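Local coordinates for protein pseudoazurin (Methylobacterium extorquens, PDB 1PMY) that binds one copper ion and probably shuttles electrons in the periplasm as a small blue copper protein of the plastocyanin/azurin family, at residues V66-E71 and A88-G93. Sequence-based numbering, arbitrary orientation.
Sequences VKFDKE and ALVVVG
Glu71 OE1 lies 3.7 Å from Gly93 CA and accepts two hydrogen bonds from the backbone just beyond, from the N atoms of Asp94 and Lys95. With chi1 at -65° CG stands anti to the carbonyl carbon, and the extended chain beyond it runs alongside Gly93. A CB on Gly93 would collide with Glu71 CD, and the positive phi of Gly93 (62°) by itself favours glycine. Replacing Glu71 by an alanine would probably leave the amides of Asp94 and Lys95 without their shared acceptor and the chain after Gly93 freer to move.

No hydrogen bond joins 66-71 to 88-93 directly: Glu71 CA and Val92 O approach to 3.2 Å, and the rest is mostly apolar side-chain packing. Val90 CG1 lies over one face of the Phe68 ring, 4.0 Å from its centroid and 24° off the normal, a CH-pi contact displaced toward the rim. Val92 divides its methyls: CG2 meets Phe68 CD2 obliquely at 3.8 Å, while CG1 lies 3.6 Å from Lys70 O, which is hydrogen-bonded to Tyr74 OH.

Phe68, just past the end of edge strand 64-67, reaches across the interior of the cupredoxin beta-sandwich to strand 87-92, touching Ile31 of strand 30-34, Leu25 of strand 17-25 and, edge-to-face, Tyr74 of strand 72-77.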
# COMPACT_ATOMS: atom_id res chain seq x y z
N VAL A 66 4.33 4.23 -9.40
CA VAL A 66 5.44 3.61 -8.66
C VAL A 66 5.80 2.31 -9.39
O VAL A 66 4.95 1.42 -9.55
CB VAL A 66 5.03 3.33 -7.18
CG1 VAL A 66 6.23 2.70 -6.38
CG2 VAL A 66 4.59 4.65 -6.54
N LYS A 67 7.06 2.25 -9.81
CA LYS A 67 7.55 1.02 -10.48
C LYS A 67 8.19 0.15 -9.36
O LYS A 67 8.79 0.72 -8.37
CB LYS A 67 8.45 1.32 -11.66
CG LYS A 67 8.72 0.11 -12.57
CD LYS A 67 9.55 0.57 -13.74
CE LYS A 67 9.90 -0.32 -14.88
NZ LYS A 67 8.67 -0.94 -15.42
N PHE A 68 8.01 -1.15 -9.49
CA PHE A 68 8.48 -2.09 -8.49
C PHE A 68 9.51 -3.05 -9.08
O PHE A 68 9.15 -3.83 -10.00
CB PHE A 68 7.35 -2.89 -7.87
CG PHE A 68 6.39 -2.09 -7.09
CD1 PHE A 68 5.31 -1.39 -7.65
CD2 PHE A 68 6.53 -2.07 -5.69
CE1 PHE A 68 4.43 -0.66 -6.85
CE2 PHE A 68 5.69 -1.34 -4.87
CZ PHE A 68 4.63 -0.63 -5.43
N ASP A 69 10.71 -3.06 -8.51
CA ASP A 69 11.68 -4.04 -8.98
C ASP A 69 12.06 -5.07 -7.95
O ASP A 69 12.24 -6.24 -8.35
CB ASP A 69 12.85 -3.35 -9.70
CG ASP A 69 13.63 -2.68 -8.56
OD1 ASP A 69 13.04 -1.76 -7.96
OD2 ASP A 69 14.75 -3.20 -8.25
N LYS A 70 12.17 -4.70 -6.69
CA LYS A 70 12.60 -5.66 -5.65
C LYS A 70 11.42 -6.51 -5.29
O LYS A 70 10.32 -5.91 -5.02
CB LYS A 70 13.09 -4.94 -4.41
CG LYS A 70 14.12 -3.82 -4.61
CD LYS A 70 15.51 -4.40 -4.69
CE LYS A 70 16.45 -3.22 -5.14
NZ LYS A 70 17.84 -3.78 -5.07
N GLU A 71 11.52 -7.78 -5.18
CA GLU A 71 10.38 -8.63 -4.73
C GLU A 71 10.19 -8.53 -3.20
O GLU A 71 11.15 -8.21 -2.46
CB GLU A 71 10.70 -10.09 -5.06
CG GLU A 71 10.79 -10.32 -6.60
CD GLU A 71 10.78 -11.82 -6.85
OE1 GLU A 71 10.47 -12.67 -6.03
OE2 GLU A 71 11.09 -12.12 -7.97
N ALA A 88 -2.54 0.24 2.14
CA ALA A 88 -2.57 -0.77 1.11
C ALA A 88 -1.30 -1.67 1.31
O ALA A 88 -0.25 -1.21 1.78
CB ALA A 88 -2.46 -0.11 -0.26
N LEU A 89 -1.49 -2.85 0.74
CA LEU A 89 -0.38 -3.85 0.78
C LEU A 89 -0.10 -4.32 -0.66
O LEU A 89 -1.09 -4.67 -1.38
CB LEU A 89 -0.85 -4.92 1.75
CG LEU A 89 0.10 -6.01 2.10
CD1 LEU A 89 1.18 -5.41 3.03
CD2 LEU A 89 -0.70 -7.06 2.93
N VAL A 90 1.15 -4.28 -1.00
CA VAL A 90 1.69 -4.65 -2.31
C VAL A 90 2.60 -5.86 -2.19
O VAL A 90 3.58 -5.77 -1.42
CB VAL A 90 2.38 -3.47 -3.06
CG1 VAL A 90 2.91 -3.86 -4.41
CG2 VAL A 90 1.38 -2.30 -3.10
N VAL A 91 2.31 -6.90 -2.96
CA VAL A 91 3.17 -8.12 -2.94
C VAL A 91 3.73 -8.24 -4.35
O VAL A 91 3.06 -8.19 -5.35
CB VAL A 91 2.57 -9.36 -2.37
CG1 VAL A 91 1.95 -8.99 -0.94
CG2 VAL A 91 1.30 -9.86 -3.04
N VAL A 92 5.08 -8.30 -4.36
CA VAL A 92 5.82 -8.33 -5.61
C VAL A 92 6.52 -9.68 -5.74
O VAL A 92 7.43 -9.92 -4.90
CB VAL A 92 6.83 -7.15 -5.70
CG1 VAL A 92 7.62 -7.16 -7.04
CG2 VAL A 92 6.13 -5.82 -5.56
N GLY A 93 6.30 -10.39 -6.83
CA GLY A 93 7.07 -11.66 -7.01
C GLY A 93 6.74 -12.63 -5.88
O GLY A 93 5.69 -12.56 -5.30